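Local coordinates for protein pyruvate kinase (Pyrobaculum aerophilum, PDB 3QTG) that catalyses the last step of glycolysis, the transfer of a phosphoryl group from phosphoenolpyruvate to ADP, giving pyruvate and ATP, at residues R65-A76 and V406-I414. Residues are numbered along the deposited sequence; the frame is centred on the assembly and turned at random.
Sequences RSYEKAKNRPLA and VRVARSLSI
Arg-410 reaches across from helix 406-412 to Glu-68 on helix 54-71. Its chain is extended from CG to NE, which carries the guanidinium to the carboxylate. The grip is side-on and falls on one oxygen: Glu-68 OE2 lies 2.7 Å from Arg-410 NE and 3.0 Å from Arg-410 NH2, in the guanidinium plane. NE comes in on the syn side of OE2, while NH2 sits above the carboxylate plane. Arg-65, bent at chi2 (-52°), lays its guanidinium flat on one face of Arg-410, with centres 3.7 Å apart and planes at 16°. Val-406 CG2 packs on the opposite face, near its rim. The two like charges are bridged by Glu-68, whose OE1 takes Arg-65 NH1 at 2.7 Å. The same NH1 also bonds Leu-75 O, and Asp-198 pairs with Arg-65 NH2. An alanine in place of Arg-410 would probably leave Glu-68 OE2 without its charged mate and take away the guanidinium stacked on Arg-65. Beside this network, Pro-74 CB meets Ala-409 CB at 3.9 Å. Ser-413 OG is hydrogen-bonded to Asp-43 O, with Pro-74 O also near, at 3.0 Å. Ala-76, opening barrel strand 76-80, sets CB 3.6 Å from Ile-414 CG2. The contact thus docks the C-terminal alpha/beta domain onto the TIM barrel. Glu-68 is buried between two partly exposed arginines, and the carboxylates probably offset the stacked charges.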
loop_
_atom_site.group_PDB
_atom_site.type_symbol
_atom_site.label_atom_id
_atom_site.label_comp_id
_atom_site.label_asym_id
_atom_site.label_seq_id
_atom_site.Cartn_x
_atom_site.Cartn_y
_atom_site.Cartn_z
ATOM N N ARG A 65 43.248 -22.354 -6.137
ATOM C CA ARG A 65 43.956 -21.203 -5.543
ATOM C C ARG A 65 45.020 -20.646 -6.477
ATOM O O ARG A 65 45.316 -19.444 -6.456
ATOM C CB ARG A 65 44.586 -21.575 -4.198
ATOM C CG ARG A 65 43.566 -21.873 -3.101
ATOM C CD ARG A 65 42.518 -20.742 -2.954
ATOM N NE ARG A 65 41.570 -21.087 -1.899
ATOM C CZ ARG A 65 40.313 -20.658 -1.810
ATOM N NH1 ARG A 65 39.787 -19.846 -2.727
ATOM N NH2 ARG A 65 39.576 -21.060 -0.787
ATOM N N SER A 66 45.566 -21.531 -7.304
ATOM C CA SER A 66 46.539 -21.160 -8.323
ATOM C C SER A 66 45.862 -20.294 -9.396
ATOM O O SER A 66 46.388 -19.265 -9.805
ATOM C CB SER A 66 47.165 -22.429 -8.921
ATOM O OG SER A 66 47.978 -22.119 -10.034
ATOM N N TYR A 67 44.676 -20.717 -9.820
ATOM C CA TYR A 67 43.871 -19.974 -10.791
ATOM C C TYR A 67 43.467 -18.617 -10.225
ATOM O O TYR A 67 43.560 -17.592 -10.906
ATOM C CB TYR A 67 42.619 -20.777 -11.166
ATOM C CG TYR A 67 41.565 -19.912 -11.829
ATOM C CD1 TYR A 67 41.572 -19.717 -13.210
ATOM C CD2 TYR A 67 40.586 -19.262 -11.070
ATOM C CE1 TYR A 67 40.625 -18.918 -13.815
ATOM C CE2 TYR A 67 39.639 -18.451 -11.664
ATOM C CZ TYR A 67 39.661 -18.284 -13.031
ATOM O OH TYR A 67 38.752 -17.475 -13.633
ATOM N N GLU A 68 43.002 -18.638 -8.974
ATOM C CA GLU A 68 42.587 -17.446 -8.254
ATOM C C GLU A 68 43.690 -16.384 -8.222
ATOM O O GLU A 68 43.416 -15.200 -8.432
ATOM C CB GLU A 68 42.145 -17.827 -6.839
ATOM C CG GLU A 68 42.315 -16.730 -5.786
ATOM C CD GLU A 68 41.543 -17.032 -4.513
ATOM O OE1 GLU A 68 40.769 -18.031 -4.503
ATOM O OE2 GLU A 68 41.709 -16.277 -3.528
ATOM N N LYS A 69 44.929 -16.827 -7.978
ATOM C CA LYS A 69 46.102 -15.945 -7.946
ATOM C C LYS A 69 46.383 -15.352 -9.326
ATOM O O LYS A 69 46.510 -14.137 -9.471
ATOM C CB LYS A 69 47.333 -16.700 -7.424
ATOM C CG LYS A 69 48.467 -15.801 -6.916
ATOM C CD LYS A 69 49.654 -16.642 -6.425
ATOM C CE LYS A 69 50.818 -15.758 -5.934
ATOM N NZ LYS A 69 52.016 -16.577 -5.514
ATOM N N ALA A 70 46.474 -16.217 -10.333
ATOM C CA ALA A 70 46.714 -15.801 -11.715
ATOM C C ALA A 70 45.676 -14.802 -12.240
ATOM O O ALA A 70 46.039 -13.790 -12.851
ATOM C CB ALA A 70 46.785 -17.021 -12.628
ATOM N N LYS A 71 44.390 -15.080 -12.002
ATOM C CA LYS A 71 43.318 -14.278 -12.611
ATOM C C LYS A 71 42.760 -13.205 -11.679
ATOM O O LYS A 71 41.855 -12.440 -12.057
ATOM C CB LYS A 71 42.186 -15.170 -13.152
ATOM C CG LYS A 71 42.620 -16.216 -14.180
ATOM C CD LYS A 71 43.187 -15.589 -15.448
ATOM C CE LYS A 71 42.856 -16.436 -16.659
ATOM N NZ LYS A 71 43.884 -16.310 -17.735
ATOM N N ASN A 72 43.310 -13.148 -10.467
ATOM C CA ASN A 72 42.825 -12.227 -9.433
ATOM C C ASN A 72 41.307 -12.365 -9.199
ATOM O O ASN A 72 40.576 -11.368 -9.124
ATOM C CB ASN A 72 43.203 -10.798 -9.803
ATOM C CG ASN A 72 43.378 -9.913 -8.596
ATOM O OD1 ASN A 72 44.151 -10.224 -7.681
ATOM N ND2 ASN A 72 42.682 -8.787 -8.594
ATOM N N ARG A 73 40.847 -13.613 -9.103
ATOM C CA ARG A 73 39.420 -13.917 -8.923
ATOM C C ARG A 73 39.197 -14.785 -7.719
ATOM O O ARG A 73 39.417 -15.993 -7.793
ATOM C CB ARG A 73 38.836 -14.629 -10.138
ATOM C CG ARG A 73 38.547 -13.721 -11.290
ATOM C CD ARG A 73 37.741 -14.423 -12.355
ATOM N NE ARG A 73 36.359 -14.590 -11.938
ATOM C CZ ARG A 73 35.724 -15.761 -11.858
ATOM N NH1 ARG A 73 36.340 -16.911 -12.164
ATOM N NH2 ARG A 73 34.460 -15.777 -11.462
ATOM N N PRO A 74 38.732 -14.178 -6.611
ATOM C CA PRO A 74 38.407 -14.900 -5.374
ATOM C C PRO A 74 37.321 -15.925 -5.660
ATOM O O PRO A 74 36.300 -15.590 -6.264
ATOM C CB PRO A 74 37.848 -13.803 -4.458
ATOM C CG PRO A 74 38.396 -12.507 -5.027
ATOM C CD PRO A 74 38.434 -12.734 -6.505
ATOM N N LEU A 75 37.551 -17.169 -5.259
ATOM C CA LEU A 75 36.592 -18.234 -5.501
ATOM C C LEU A 75 36.320 -18.891 -4.180
ATOM O O LEU A 75 37.224 -19.048 -3.371
ATOM C CB LEU A 75 37.141 -19.263 -6.503
ATOM C CG LEU A 75 37.326 -18.860 -7.973
ATOM C CD1 LEU A 75 37.896 -20.032 -8.771
ATOM C CD2 LEU A 75 36.038 -18.348 -8.635
ATOM N N ALA A 76 35.071 -19.246 -3.944
ATOM C CA ALA A 76 34.705 -20.003 -2.754
ATOM C C ALA A 76 35.037 -21.474 -2.957
ATOM O O ALA A 76 34.746 -22.046 -4.019
ATOM C CB ALA A 76 33.214 -19.843 -2.443
ATOM N N VAL A 406 41.455 -11.649 2.346
ATOM C CA VAL A 406 41.250 -12.509 1.177
ATOM C C VAL A 406 40.243 -13.621 1.482
ATOM O O VAL A 406 39.459 -14.003 0.622
ATOM C CB VAL A 406 42.604 -13.059 0.611
ATOM C CG1 VAL A 406 43.260 -14.028 1.584
ATOM C CG2 VAL A 406 42.401 -13.706 -0.759
ATOM N N ARG A 407 40.242 -14.102 2.722
ATOM C CA ARG A 407 39.278 -15.112 3.152
ATOM C C ARG A 407 37.817 -14.603 3.162
ATOM O O ARG A 407 36.885 -15.368 2.897
ATOM C CB ARG A 407 39.677 -15.708 4.501
ATOM C CG ARG A 407 40.924 -16.569 4.409
ATOM C CD ARG A 407 41.399 -17.059 5.779
ATOM N NE ARG A 407 40.603 -18.205 6.224
ATOM C CZ ARG A 407 40.855 -18.942 7.306
ATOM N NH1 ARG A 407 41.895 -18.667 8.098
ATOM N NH2 ARG A 407 40.055 -19.958 7.601
ATOM N N VAL A 408 37.628 -13.327 3.480
ATOM C CA VAL A 408 36.311 -12.684 3.345
ATOM C C VAL A 408 35.898 -12.574 1.865
ATOM O O VAL A 408 34.767 -12.918 1.496
ATOM C CB VAL A 408 36.254 -11.283 4.064
ATOM C CG1 VAL A 408 34.917 -10.605 3.810
ATOM C CG2 VAL A 408 36.470 -11.428 5.580
ATOM N N ALA A 409 36.818 -12.141 1.003
ATOM C CA ALA A 409 36.514 -12.066 -0.429
ATOM C C ALA A 409 36.009 -13.402 -0.987
ATOM O O ALA A 409 35.057 -13.434 -1.759
ATOM C CB ALA A 409 37.726 -11.568 -1.229
ATOM N N ARG A 410 36.667 -14.491 -0.592
ATOM C CA ARG A 410 36.294 -15.828 -1.029
ATOM C C ARG A 410 34.910 -16.246 -0.534
ATOM O O ARG A 410 34.170 -16.901 -1.241
ATOM C CB ARG A 410 37.337 -16.826 -0.541
ATOM C CG ARG A 410 38.657 -16.754 -1.297
ATOM C CD ARG A 410 39.757 -17.441 -0.496
ATOM N NE ARG A 410 41.050 -17.336 -1.151
ATOM C CZ ARG A 410 42.214 -17.704 -0.601
ATOM N NH1 ARG A 410 42.268 -18.214 0.633
ATOM N NH2 ARG A 410 43.336 -17.551 -1.288
ATOM N N SER A 411 34.589 -15.898 0.705
ATOM C CA SER A 411 33.313 -16.234 1.297
ATOM C C SER A 411 32.168 -15.579 0.499
ATOM O O SER A 411 31.156 -16.220 0.203
ATOM C CB SER A 411 33.314 -15.741 2.745
ATOM O OG SER A 411 32.343 -16.397 3.525
ATOM N N LEU A 412 32.368 -14.320 0.111
ATOM C CA LEU A 412 31.320 -13.485 -0.498
ATOM C C LEU A 412 31.102 -13.796 -1.982
ATOM O O LEU A 412 30.115 -13.386 -2.584
ATOM C CB LEU A 412 31.667 -12.001 -0.310
ATOM C CG LEU A 412 31.851 -11.547 1.130
ATOM C CD1 LEU A 412 32.205 -10.068 1.149
ATOM C CD2 LEU A 412 30.590 -11.837 1.973
ATOM N N SER A 413 32.026 -14.564 -2.541
ATOM C CA SER A 413 31.982 -14.973 -3.935
ATOM C C SER A 413 30.692 -15.696 -4.362
ATOM O O SER A 413 30.293 -15.630 -5.527
ATOM C CB SER A 413 33.178 -15.872 -4.201
ATOM O OG SER A 413 33.405 -15.922 -5.594
ATOM N N ILE A 414 30.054 -16.386 -3.414
ATOM C CA ILE A 414 28.828 -17.130 -3.692
ATOM C C ILE A 414 27.576 -16.510 -3.042
ATOM O O ILE A 414 26.535 -17.155 -2.933
ATOM C CB ILE A 414 28.985 -18.672 -3.399
ATOM C CG1 ILE A 414 29.241 -18.972 -1.908
ATOM C CG2 ILE A 414 30.122 -19.256 -4.262
ATOM C CD1 ILE A 414 28.819 -20.393 -1.522
#